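Long-range contacts in xyloglucan-specific endo-beta-1,4-glucanase (Uncultured bacterium, PDB 4W88), which hydrolyses beta-1,4-glucosidic bonds within the glucan backbone of xyloglucan, a branched polysaccharide of plant cell walls: residues G27-T35 with I76-V84; T42-N51 with V87-M96. The protein carries 1 engineered substitution. One frame throughout, in Å; residues are numbered along the deposited sequence. Where two conformers were deposited one is given.

Contact 1 (G27-T35 with I76-V84)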
ATOM      1  N   GLY A  27     -18.285  11.857  -2.334  1.00 23.03           N
ATOM      2  CA  GLY A  27     -19.496  11.148  -2.739  1.00 24.95           C
ATOM      3  C   GLY A  27     -20.300  10.464  -1.677  1.00 19.85           C
ATOM      4  O   GLY A  27     -21.366   9.834  -2.014  1.00 23.53           O
ATOM      5  N   GLY A  28     -19.847  10.506  -0.438  1.00 23.66           N
ATOM      6  CA  GLY A  28     -20.608   9.854   0.612  1.00 22.71           C
ATOM      7  C   GLY A  28     -20.785   8.356   0.471  1.00 23.54           C
ATOM      8  O   GLY A  28     -19.872   7.641   0.043  1.00 20.82           O
ATOM      9  N   ASN A  29     -21.989   7.887   0.793  1.00 21.42           N
ATOM     10  CA  ASN A  29     -22.237   6.457   0.763  1.00 20.87           C
ATOM     11  C   ASN A  29     -22.734   6.086  -0.606  1.00 20.65           C
ATOM     12  O   ASN A  29     -23.858   5.620  -0.757  1.00 22.22           O
ATOM     13  CB  ASN A  29     -23.244   6.057   1.869  1.00 24.55           C
ATOM     14  CG  ASN A  29     -23.551   4.608   1.899  1.00 25.37           C
ATOM     15  OD1 ASN A  29     -22.770   3.760   1.660  1.00 22.16           O
ATOM     16  ND2 ASN A  29     -24.766   4.336   2.254  1.00 42.39           N
ATOM     17  N   SER A  30     -21.844   6.156  -1.577  1.00 18.54           N
ATOM     18  CA  SER A  30     -22.199   5.973  -2.939  1.00 20.48           C
ATOM     19  C   SER A  30     -21.000   5.370  -3.684  1.00 17.70           C
ATOM     20  O   SER A  30     -19.830   5.699  -3.384  1.00 18.78           O
ATOM     21  CB  SER A  30     -22.506   7.348  -3.594  1.00 25.17           C
ATOM     22  OG  SER A  30     -22.668   7.053  -4.962  1.00 30.36           O
ATOM     23  N   VAL A  31     -21.283   4.548  -4.680  1.00 20.11           N
ATOM     24  CA  VAL A  31     -20.223   4.117  -5.621  1.00 19.44           C
ATOM     25  C   VAL A  31     -19.518   5.268  -6.371  1.00 18.35           C
ATOM     26  O   VAL A  31     -18.400   5.094  -6.872  1.00 19.98           O
ATOM     27  CB  VAL A  31     -20.679   3.008  -6.609  1.00 21.91           C
ATOM     28  CG1 VAL A  31     -21.125   1.760  -5.846  1.00 25.48           C
ATOM     29  CG2 VAL A  31     -21.730   3.555  -7.531  1.00 26.47           C
ATOM     30  N   ASN A  32     -20.155   6.444  -6.392  1.00 21.85           N
ATOM     31  CA  ASN A  32     -19.583   7.583  -7.009  1.00 23.08           C
ATOM     32  C   ASN A  32     -18.341   8.129  -6.310  1.00 17.42           C
ATOM     33  O   ASN A  32     -17.633   8.992  -6.869  1.00 21.38           O
ATOM     34  CB  ASN A  32     -20.622   8.662  -7.218  1.00 29.70           C
ATOM     35  CG  ASN A  32     -21.660   8.211  -8.194  1.00 36.00           C
ATOM     36  OD1 ASN A  32     -21.369   7.559  -9.238  1.00 37.17           O
ATOM     37  ND2 ASN A  32     -22.871   8.465  -7.851  1.00 51.47           N
ATOM     38  N   ALA A  33     -18.058   7.588  -5.099  1.00 16.70           N
ATOM     39  CA  ALA A  33     -16.785   7.931  -4.415  1.00 18.46           C
ATOM     40  C   ALA A  33     -15.601   7.677  -5.317  1.00 18.21           C
ATOM     41  O   ALA A  33     -14.607   8.431  -5.294  1.00 18.94           O
ATOM     42  CB  ALA A  33     -16.618   7.147  -3.124  1.00 20.34           C
ATOM     43  N   GLU A  34     -15.719   6.625  -6.145  1.00 17.67           N
ATOM     44  CA  GLU A  34     -14.637   6.216  -7.032  1.00 17.48           C
ATOM     45  C   GLU A  34     -14.113   7.320  -7.962  1.00 18.75           C
ATOM     46  O   GLU A  34     -12.915   7.405  -8.181  1.00 18.39           O
ATOM     47  CB  GLU A  34     -15.031   4.993  -7.852  1.00 17.59           C
ATOM     48  CG  GLU A  34     -13.921   4.493  -8.770  1.00 19.59           C
ATOM     49  CD  GLU A  34     -14.242   3.202  -9.474  1.00 15.54           C
ATOM     50  OE1 GLU A  34     -15.425   2.739  -9.337  1.00 19.33           O
ATOM     51  OE2 GLU A  34     -13.381   2.666 -10.225  1.00 18.12           O
ATOM     52  N   THR A  35     -15.017   8.190  -8.418  1.00 17.22           N
ATOM     53  CA  THR A  35     -14.713   9.231  -9.365  1.00 19.61           C
ATOM     54  C   THR A  35     -14.645  10.596  -8.709  1.00 19.07           C
ATOM     55  O   THR A  35     -14.465  11.606  -9.394  1.00 19.86           O
ATOM     56  CB  THR A  35     -15.738   9.247 -10.506  1.00 20.23           C
ATOM     57  OG1 THR A  35     -17.060   9.401  -9.958  1.00 21.31           O
ATOM     58  CG2 THR A  35     -15.666   7.960 -11.280  1.00 23.67           C
ATOM     59  N   ILE A  76     -20.706  -3.010   5.585  1.00 17.34           N
ATOM     60  CA  ILE A  76     -20.293  -2.373   4.338  1.00 17.62           C
ATOM     61  C   ILE A  76     -21.472  -2.359   3.361  1.00 16.71           C
ATOM     62  O   ILE A  76     -22.125  -3.411   3.095  1.00 18.59           O
ATOM     63  CB  ILE A  76     -19.080  -3.069   3.715  1.00 18.28           C
ATOM     64  CG1 ILE A  76     -17.870  -3.223   4.696  1.00 19.40           C
ATOM     65  CG2 ILE A  76     -18.675  -2.394   2.426  1.00 19.72           C
ATOM     66  CD1 ILE A  76     -16.809  -4.174   4.192  1.00 20.87           C
ATOM     67  N   SER A  77     -21.786  -1.170   2.841  1.00 18.69           N
ATOM     68  CA  SER A  77     -22.898  -1.031   1.901  1.00 19.19           C
ATOM     69  C   SER A  77     -22.720  -2.050   0.779  1.00 18.60           C
ATOM     70  O   SER A  77     -21.635  -2.181   0.215  1.00 18.45           O
ATOM     71  CB  SER A  77     -22.927   0.370   1.314  0.50 21.92           C
ATOM     72  OG  SER A  77     -24.139   0.564   0.642  0.50 27.76           O
ATOM     73  N   ALA A  78     -23.794  -2.780   0.463  1.00 19.23           N
ATOM     74  CA  ALA A  78     -23.693  -3.837  -0.535  1.00 21.24           C
ATOM     75  C   ALA A  78     -23.170  -3.354  -1.861  1.00 17.56           C
ATOM     76  O   ALA A  78     -22.393  -4.101  -2.521  1.00 19.53           O
ATOM     77  CB  ALA A  78     -25.037  -4.529  -0.738  1.00 25.20           C
ATOM     78  N   ASP A  79     -23.593  -2.174  -2.319  1.00 20.21           N
ATOM     79  CA  ASP A  79     -23.174  -1.688  -3.610  1.00 19.64           C
ATOM     80  C   ASP A  79     -21.650  -1.420  -3.656  1.00 19.01           C
ATOM     81  O   ASP A  79     -20.961  -1.654  -4.656  1.00 19.49           O
ATOM     82  CB  ASP A  79     -23.943  -0.420  -3.958  1.00 22.04           C
ATOM     83  CG  ASP A  79     -23.795   0.776  -2.861  1.00 39.19           C
ATOM     84  OD1 ASP A  79     -23.439   0.730  -1.688  1.00 41.75           O
ATOM     85  OD2 ASP A  79     -24.126   1.909  -3.195  1.00 54.33           O
ATOM     86  N   TRP A  80     -21.123  -0.894  -2.549  1.00 16.75           N
ATOM     87  CA  TRP A  80     -19.716  -0.627  -2.421  1.00 17.76           C
ATOM     88  C   TRP A  80     -18.900  -1.920  -2.367  1.00 16.11           C
ATOM     89  O   TRP A  80     -17.894  -2.053  -3.135  1.00 16.60           O
ATOM     90  CB  TRP A  80     -19.395   0.228  -1.214  1.00 15.90           C
ATOM     91  CG  TRP A  80     -17.985   0.620  -1.111  1.00 17.40           C
ATOM     92  CD1 TRP A  80     -17.075   0.232  -0.186  1.00 17.73           C
ATOM     93  CD2 TRP A  80     -17.311   1.539  -1.969  1.00 16.25           C
ATOM     94  NE1 TRP A  80     -15.878   0.866  -0.418  1.00 16.60           N
ATOM     95  CE2 TRP A  80     -16.012   1.665  -1.514  1.00 15.18           C
ATOM     96  CE3 TRP A  80     -17.710   2.266  -3.100  1.00 14.77           C
ATOM     97  CZ2 TRP A  80     -15.078   2.503  -2.129  1.00 15.50           C
ATOM     98  CZ3 TRP A  80     -16.832   3.126  -3.698  1.00 17.36           C
ATOM     99  CH2 TRP A  80     -15.518   3.266  -3.191  1.00 20.16           C
ATOM    100  N   LEU A  81     -19.331  -2.872  -1.538  1.00 17.29           N
ATOM    101  CA  LEU A  81     -18.643  -4.131  -1.550  1.00 16.40           C
ATOM    102  C   LEU A  81     -18.643  -4.812  -2.943  1.00 15.70           C
ATOM    103  O   LEU A  81     -17.585  -5.339  -3.367  1.00 16.92           O
ATOM    104  CB  LEU A  81     -19.285  -5.072  -0.533  1.00 18.55           C
ATOM    105  CG  LEU A  81     -18.609  -6.438  -0.370  1.00 20.06           C
ATOM    106  CD1 LEU A  81     -17.192  -6.305   0.049  1.00 21.45           C
ATOM    107  CD2 LEU A  81     -19.320  -7.216   0.720  1.00 25.14           C
ATOM    108  N   ALA A  82     -19.765  -4.770  -3.652  1.00 17.16           N
ATOM    109  CA  ALA A  82     -19.854  -5.284  -5.016  1.00 16.97           C
ATOM    110  C   ALA A  82     -18.881  -4.613  -5.969  1.00 15.60           C
ATOM    111  O   ALA A  82     -18.214  -5.283  -6.751  1.00 19.90           O
ATOM    112  CB  ALA A  82     -21.252  -5.262  -5.535  1.00 20.03           C
ATOM    113  N   ARG A  83     -18.739  -3.297  -5.845  1.00 17.25           N
ATOM    114  CA  ARG A  83     -17.819  -2.575  -6.714  1.00 16.53           C
ATOM    115  C   ARG A  83     -16.380  -2.881  -6.441  1.00 16.32           C
ATOM    116  O   ARG A  83     -15.615  -3.094  -7.360  1.00 17.85           O
ATOM    117  CB  ARG A  83     -18.090  -1.071  -6.653  1.00 17.34           C
ATOM    118  CG  ARG A  83     -17.205  -0.260  -7.554  1.00 17.35           C
ATOM    119  CD  ARG A  83     -17.276  -0.723  -9.015  1.00 17.95           C
ATOM    120  NE  ARG A  83     -16.349   0.058  -9.794  1.00 18.54           N
ATOM    121  CZ  ARG A  83     -15.829  -0.333 -10.963  1.00 18.05           C
ATOM    122  NH1 ARG A  83     -16.191  -1.466 -11.528  1.00 19.86           N
ATOM    123  NH2 ARG A  83     -14.897   0.384 -11.533  1.00 17.02           N
ATOM    124  N   VAL A  84     -16.028  -2.937  -5.168  1.00 14.98           N
ATOM    125  CA  VAL A  84     -14.680  -3.361  -4.762  1.00 16.46           C
ATOM    126  C   VAL A  84     -14.352  -4.722  -5.340  1.00 15.65           C
ATOM    127  O   VAL A  84     -13.296  -4.897  -5.957  1.00 15.74           O
ATOM    128  CB  VAL A  84     -14.557  -3.390  -3.257  1.00 16.19           C
ATOM    129  CG1 VAL A  84     -13.213  -3.920  -2.841  1.00 16.41           C
ATOM    130  CG2 VAL A  84     -14.693  -1.940  -2.705  1.00 19.55           C
TER
HETATM  131  O   HOH W   1     -21.664   2.944  -0.632  1.00 23.42           O
HETATM  132  O   HOH W   2     -24.038   3.731  -4.870  1.00 27.85           O
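Val31 and Trp80 meet where the loop 27-35 lies against the first turns of helix 78-92. With chi1 at -60°, Val31 turns CG1 away from its own carbonyl and lays it on the helix backbone, where CG1 comes to 3.6 Å from the carbonyl O of Asp79. A compact branched side chain fits against this turn of backbone, with CB of Arg83 beyond it. From the helix, the six-membered part of the Trp80 indole reaches the loop, and the CA of Val31 sits at the ring edge, 4.0 Å from Trp80 CE3. The small methyl of Ala33 comes in obliquely near CH2, while Val84 CG2 lies over one face of the indole. His67 stacks on the same ring system and Phe64 meets it steeply.

In this TIM barrel the loop follows the first strand, 15-18, and the helix follows the second, 57-60, so the contact ties neighbouring beta-alpha units together. Glu34 and Arg83, both buried, each supply the charge the other needs: the flat guanidinium offers NE and NH2 side-on to the two carboxylate oxygens. NE of Arg83 donates to OE1 of Glu34 at 2.9 Å, and NH2 of Arg83 to the syn lone pair of Glu34 OE2 at 3.0 Å. The carboxylate and guanidinium are nearly coplanar, 28° apart. Thr42 bonds both partners as well, and Glu86 pairs with Arg83 NH1. At the outer margin, one water donates to both Asn29 OD1 and Asp79 OD1, and a second joins the backbone N of Val31 to Asp79 OD2.

Contact 2 (T42-N51 with V87-M96)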
ATOM      1  N   THR A  42     -12.887   2.842 -13.017  1.00 17.39           N
ATOM      2  CA  THR A  42     -11.908   1.822 -13.419  1.00 16.02           C
ATOM      3  C   THR A  42     -12.604   0.826 -14.348  1.00 17.41           C
ATOM      4  O   THR A  42     -13.816   0.454 -14.153  1.00 17.56           O
ATOM      5  CB  THR A  42     -11.368   1.129 -12.156  1.00 17.04           C
ATOM      6  OG1 THR A  42     -10.911   2.128 -11.241  1.00 17.25           O
ATOM      7  CG2 THR A  42     -10.207   0.265 -12.474  1.00 17.14           C
ATOM      8  N   THR A  43     -11.849   0.390 -15.338  1.00 18.93           N
ATOM      9  CA  THR A  43     -12.342  -0.604 -16.293  1.00 17.37           C
ATOM     10  C   THR A  43     -11.353  -1.798 -16.391  1.00 16.29           C
ATOM     11  O   THR A  43     -10.180  -1.694 -15.956  1.00 17.42           O
ATOM     12  CB  THR A  43     -12.417  -0.022 -17.675  1.00 20.53           C
ATOM     13  OG1 THR A  43     -11.087   0.382 -18.056  1.00 19.57           O
ATOM     14  CG2 THR A  43     -13.385   1.117 -17.716  1.00 22.75           C
ATOM     15  N   GLN A  44     -11.839  -2.927 -16.931  1.00 16.08           N
ATOM     16  CA  GLN A  44     -10.977  -4.057 -17.240  1.00 17.01           C
ATOM     17  C   GLN A  44      -9.744  -3.624 -18.092  1.00 16.98           C
ATOM     18  O   GLN A  44      -8.637  -4.052 -17.842  1.00 17.19           O
ATOM     19  CB  GLN A  44     -11.766  -5.172 -17.925  1.00 18.17           C
ATOM     20  CG  GLN A  44     -10.974  -6.433 -18.233  1.00 17.89           C
ATOM     21  CD  GLN A  44     -10.647  -7.202 -17.014  1.00 16.99           C
ATOM     22  OE1 GLN A  44     -11.542  -7.752 -16.357  1.00 18.56           O
ATOM     23  NE2 GLN A  44      -9.403  -7.258 -16.687  1.00 18.51           N
ATOM     24  N   GLU A  45      -9.979  -2.721 -19.051  1.00 19.69           N
ATOM     25  CA  GLU A  45      -8.966  -2.253 -19.944  1.00 20.13           C
ATOM     26  C   GLU A  45      -7.873  -1.471 -19.211  1.00 16.39           C
ATOM     27  O   GLU A  45      -6.672  -1.591 -19.550  1.00 20.48           O
ATOM     28  CB  GLU A  45      -9.542  -1.380 -21.056  1.00 22.12           C
ATOM     29  CG  GLU A  45     -10.418  -2.139 -22.055  1.00 22.14           C
ATOM     30  CD  GLU A  45     -11.894  -2.215 -21.692  1.00 24.60           C
ATOM     31  OE1 GLU A  45     -12.301  -1.990 -20.518  1.00 22.06           O
ATOM     32  OE2 GLU A  45     -12.718  -2.510 -22.605  1.00 25.18           O
ATOM     33  N   ILE A  46      -8.261  -0.632 -18.245  1.00 18.41           N
ATOM     34  CA  ILE A  46      -7.251   0.091 -17.464  1.00 18.38           C
ATOM     35  C   ILE A  46      -6.314  -0.932 -16.776  1.00 16.05           C
ATOM     36  O   ILE A  46      -5.092  -0.815 -16.793  1.00 17.83           O
ATOM     37  CB  ILE A  46      -7.945   1.050 -16.464  1.00 18.41           C
ATOM     38  CG1 ILE A  46      -8.459   2.282 -17.245  1.00 19.29           C
ATOM     39  CG2 ILE A  46      -6.973   1.481 -15.395  1.00 19.15           C
ATOM     40  CD1 ILE A  46      -9.439   3.153 -16.523  1.00 20.06           C
ATOM     41  N   VAL A  47      -6.906  -1.909 -16.101  1.00 16.36           N
ATOM     42  CA  VAL A  47      -6.145  -2.911 -15.371  1.00 16.89           C
ATOM     43  C   VAL A  47      -5.287  -3.723 -16.348  1.00 15.79           C
ATOM     44  O   VAL A  47      -4.104  -4.004 -16.061  1.00 18.94           O
ATOM     45  CB  VAL A  47      -7.082  -3.758 -14.472  1.00 17.41           C
ATOM     46  CG1 VAL A  47      -6.371  -4.942 -13.847  1.00 18.46           C
ATOM     47  CG2 VAL A  47      -7.709  -2.880 -13.381  1.00 17.02           C
ATOM     48  N   ASP A  48      -5.863  -4.121 -17.487  1.00 17.08           N
ATOM     49  CA  ASP A  48      -5.104  -4.824 -18.527  1.00 19.18           C
ATOM     50  C   ASP A  48      -3.845  -4.086 -18.938  1.00 19.17           C
ATOM     51  O   ASP A  48      -2.764  -4.642 -19.125  1.00 19.02           O
ATOM     52  CB  ASP A  48      -5.905  -5.041 -19.811  1.00 21.08           C
ATOM     53  CG  ASP A  48      -7.097  -5.925 -19.708  1.00 17.59           C
ATOM     54  OD1 ASP A  48      -7.283  -6.702 -18.734  1.00 20.87           O
ATOM     55  OD2 ASP A  48      -7.920  -5.791 -20.693  1.00 19.20           O
ATOM     56  N   THR A  49      -3.974  -2.777 -19.079  1.00 18.19           N
ATOM     57  CA  THR A  49      -2.888  -1.957 -19.598  1.00 20.25           C
ATOM     58  C   THR A  49      -1.729  -1.939 -18.614  1.00 18.10           C
ATOM     59  O   THR A  49      -0.543  -1.999 -18.999  1.00 18.35           O
ATOM     60  CB  THR A  49      -3.404  -0.515 -19.869  1.00 17.89           C
ATOM     61  OG1 THR A  49      -4.520  -0.554 -20.757  1.00 20.54           O
ATOM     62  CG2 THR A  49      -2.360   0.380 -20.441  1.00 24.24           C
ATOM     63  N   VAL A  50      -2.077  -1.823 -17.330  1.00 19.05           N
ATOM     64  CA  VAL A  50      -1.080  -1.935 -16.248  1.00 18.01           C
ATOM     65  C   VAL A  50      -0.303  -3.277 -16.334  1.00 16.57           C
ATOM     66  O   VAL A  50       0.931  -3.300 -16.386  1.00 18.57           O
ATOM     67  CB  VAL A  50      -1.780  -1.764 -14.861  1.00 16.67           C
ATOM     68  CG1 VAL A  50      -0.841  -2.057 -13.700  1.00 17.39           C
ATOM     69  CG2 VAL A  50      -2.344  -0.329 -14.743  1.00 20.46           C
ATOM     70  N   ASN A  51      -1.056  -4.371 -16.338  1.00 18.43           N
ATOM     71  CA  ASN A  51      -0.513  -5.700 -16.418  1.00 16.95           C
ATOM     72  C   ASN A  51       0.392  -5.871 -17.666  1.00 17.05           C
ATOM     73  O   ASN A  51       1.516  -6.411 -17.613  1.00 18.82           O
ATOM     74  CB  ASN A  51      -1.615  -6.765 -16.459  1.00 20.43           C
ATOM     75  CG  ASN A  51      -1.060  -8.167 -16.319  1.00 16.99           C
ATOM     76  OD1 ASN A  51      -0.293  -8.496 -15.369  1.00 19.85           O
ATOM     77  ND2 ASN A  51      -1.462  -9.020 -17.254  1.00 23.96           N
ATOM     78  N   VAL A  87     -13.557  -4.610  -9.117  1.00 16.01           N
ATOM     79  CA  VAL A  87     -12.239  -4.080  -9.413  1.00 17.48           C
ATOM     80  C   VAL A  87     -11.162  -5.124  -9.130  1.00 17.12           C
ATOM     81  O   VAL A  87     -10.261  -5.344  -9.959  1.00 17.07           O
ATOM     82  CB  VAL A  87     -12.002  -2.770  -8.673  1.00 16.09           C
ATOM     83  CG1 VAL A  87     -10.610  -2.282  -8.943  1.00 17.15           C
ATOM     84  CG2 VAL A  87     -12.976  -1.718  -9.212  1.00 18.48           C
ATOM     85  N   VAL A  88     -11.303  -5.798  -7.982  1.00 15.37           N
ATOM     86  CA  VAL A  88     -10.383  -6.903  -7.658  1.00 14.35           C
ATOM     87  C   VAL A  88     -10.482  -7.920  -8.827  1.00 11.72           C
ATOM     88  O   VAL A  88      -9.469  -8.491  -9.264  1.00 15.50           O
ATOM     89  CB  VAL A  88     -10.744  -7.542  -6.330  1.00 16.12           C
ATOM     90  CG1 VAL A  88     -10.022  -8.865  -6.057  1.00 16.60           C
ATOM     91  CG2 VAL A  88     -10.368  -6.531  -5.219  1.00 17.25           C
ATOM     92  N   ASP A  89     -11.720  -8.241  -9.252  1.00 15.76           N
ATOM     93  CA  ASP A  89     -11.909  -9.242 -10.290  1.00 17.89           C
ATOM     94  C   ASP A  89     -11.307  -8.861 -11.617  1.00 15.47           C
ATOM     95  O   ASP A  89     -10.853  -9.761 -12.352  1.00 17.73           O
ATOM     96  CB  ASP A  89     -13.394  -9.515 -10.484  1.00 20.34           C
ATOM     97  CG  ASP A  89     -14.015 -10.292  -9.364  1.00 19.21           C
ATOM     98  OD1 ASP A  89     -13.314 -10.835  -8.498  1.00 19.00           O
ATOM     99  OD2 ASP A  89     -15.234 -10.484  -9.455  1.00 19.78           O
ATOM    100  N   TYR A  90     -11.219  -7.553 -11.965  1.00 15.28           N
ATOM    101  CA  TYR A  90     -10.425  -7.158 -13.147  1.00 17.38           C
ATOM    102  C   TYR A  90      -8.982  -7.733 -13.100  1.00 17.38           C
ATOM    103  O   TYR A  90      -8.465  -8.281 -14.102  1.00 18.00           O
ATOM    104  CB  TYR A  90     -10.321  -5.676 -13.310  1.00 16.17           C
ATOM    105  CG  TYR A  90     -11.600  -4.879 -13.506  1.00 17.63           C
ATOM    106  CD1 TYR A  90     -12.674  -5.381 -14.223  1.00 17.41           C
ATOM    107  CD2 TYR A  90     -11.685  -3.597 -13.031  1.00 18.92           C
ATOM    108  CE1 TYR A  90     -13.841  -4.647 -14.385  1.00 17.23           C
ATOM    109  CE2 TYR A  90     -12.843  -2.856 -13.207  1.00 16.91           C
ATOM    110  CZ  TYR A  90     -13.922  -3.370 -13.815  1.00 18.70           C
ATOM    111  OH  TYR A  90     -15.047  -2.609 -13.964  1.00 19.29           O
ATOM    112  N   ALA A  91      -8.383  -7.670 -11.917  1.00 15.37           N
ATOM    113  CA  ALA A  91      -7.051  -8.153 -11.709  1.00 17.38           C
ATOM    114  C   ALA A  91      -6.995  -9.684 -11.719  1.00 18.91           C
ATOM    115  O   ALA A  91      -6.067 -10.294 -12.289  1.00 17.68           O
ATOM    116  CB  ALA A  91      -6.445  -7.594 -10.460  1.00 14.70           C
ATOM    117  N   VAL A  92      -7.917 -10.305 -11.035  1.00 16.32           N
ATOM    118  CA  VAL A  92      -8.047 -11.819 -11.043  1.00 15.90           C
ATOM    119  C   VAL A  92      -8.165 -12.349 -12.473  1.00 16.35           C
ATOM    120  O   VAL A  92      -7.539 -13.336 -12.812  1.00 17.87           O
ATOM    121  CB  VAL A  92      -9.214 -12.330 -10.166  1.00 17.75           C
ATOM    122  CG1 VAL A  92      -9.354 -13.848 -10.248  1.00 19.30           C
ATOM    123  CG2 VAL A  92      -9.039 -11.897  -8.686  1.00 17.22           C
ATOM    124  N   ASN A  93      -8.921 -11.649 -13.301  1.00 17.35           N
ATOM    125  CA  ASN A  93      -9.122 -12.046 -14.704  1.00 18.28           C
ATOM    126  C   ASN A  93      -7.844 -12.105 -15.501  1.00 17.87           C
ATOM    127  O   ASN A  93      -7.781 -12.774 -16.510  1.00 20.34           O
ATOM    128  CB  ASN A  93     -10.115 -11.122 -15.428  1.00 20.12           C
ATOM    129  CG  ASN A  93     -11.548 -11.319 -14.959  1.00 18.34           C
ATOM    130  OD1 ASN A  93     -11.926 -12.354 -14.421  1.00 19.98           O
ATOM    131  ND2 ASN A  93     -12.358 -10.289 -15.166  1.00 19.06           N
ATOM    132  N   ASP A  94      -6.869 -11.348 -15.046  1.00 16.38           N
ATOM    133  CA  ASP A  94      -5.580 -11.238 -15.697  1.00 17.83           C
ATOM    134  C   ASP A  94      -4.460 -12.002 -14.978  1.00 17.73           C
ATOM    135  O   ASP A  94      -3.273 -11.902 -15.332  1.00 22.00           O
ATOM    136  CB  ASP A  94      -5.168  -9.768 -15.876  1.00 19.45           C
ATOM    137  CG  ASP A  94      -6.081  -8.964 -16.811  1.00 18.76           C
ATOM    138  OD1 ASP A  94      -7.073  -9.498 -17.300  1.00 20.57           O
ATOM    139  OD2 ASP A  94      -5.746  -7.729 -17.039  1.00 21.14           O
ATOM    140  N   GLY A  95      -4.807 -12.715 -13.948  1.00 18.44           N
ATOM    141  CA  GLY A  95      -3.835 -13.544 -13.214  1.00 17.41           C
ATOM    142  C   GLY A  95      -2.822 -12.785 -12.390  1.00 15.44           C
ATOM    143  O   GLY A  95      -1.685 -13.258 -12.119  1.00 17.37           O
HETATM  144  N   MSE A  96      -3.234 -11.604 -11.972  1.00 17.38           N
HETATM  145  CA  MSE A  96      -2.346 -10.662 -11.252  1.00 19.04           C
HETATM  146  C   MSE A  96      -2.269 -10.978  -9.765  1.00 17.05           C
HETATM  147  O   MSE A  96      -3.172 -11.611  -9.196  1.00 17.83           O
HETATM  148  CB  MSE A  96      -2.847  -9.232 -11.435  1.00 17.84           C
HETATM  149  CG  MSE A  96      -2.762  -8.789 -12.876  1.00 19.76           C
HETATM  150 SE   MSE A  96      -3.525  -7.004 -13.122  1.00 19.27          SE
HETATM  151  CE  MSE A  96      -2.018  -5.937 -12.579  1.00 19.76           C
TER
HETATM  152  O   HOH W   3     -16.121  -0.088 -15.623  1.00 38.39           O
HETATM  153  O   HOH W   4      -3.234  -8.138 -19.305  1.00 24.31           O
HETATM  154  O   HOH W   5      -0.338 -11.149 -14.676  1.00 29.42           O
HETATM  155  O   HOH W   6      -1.648 -12.039 -17.529  1.00 39.26           O
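Two neighbouring helices of the barrel's outer layer, 44-53 and 78-92, pack here through Gln44, Val47 and Tyr90, their segment axes 9.1 Å apart at closest and crossing at -43°. The Tyr90 ring turns one face to the start of the first helix, with Gln44 N over its centre, 3.5 Å above the plane; a flat aromatic face can lie close against the peptide between Thr43 and Gln44. Beyond the ring, its hydroxyl bonds Arg83.

Val47 fills the middle. CG2 leans on CB of Tyr90, and CG1, anti to the backbone N (chi1 172°), reaches 3.6 Å from SE of Met96, a selenomethionine whose CG lies by Asn51 OD1 and whose CE goes on to Val50. Gly95, with positive phi, closes helix 78-92 in a Schellman motif and turns the chain toward Met96.

Gln44 bends at its second torsion, bringing its amide to the Tyr90 carbonyl, which lies near the amide plane; the amide stands nearly perpendicular to the Tyr90 ring. NE2 of Gln44 donates to the carbonyl O of Tyr90 at 2.9 Å and to OD1 of Asp48 at 3.0 Å, while Gln44 OE1 receives an almost straight bond from Asn93 ND2, also 2.9 Å. Waters link Asn51 to the Asp94 carbonyl. Asp48 OD1 and Asp94 OD2 are only 2.5 Å apart, which implies that one of these acids probably holds a proton and donates it to the other.

The centres of the two contacts lie about 19 Å apart, and helix 78-92 serves both: its first turns take part in contact 1 and its last turns in contact 2. Along the chain the segments alternate, 27-35, 42-51, 76-84, 87-96, with strand 57-60 between the second and third, so two successive beta-alpha units of the barrel are fastened to each other at two levels. Thr42 joins them directly: it belongs to contact 2, yet bonds both partners of the salt bridge in contact 1. The loop leading out of strand 15-18 and the helix it leads into thus rest on one common helix, which also backs strand 57-60.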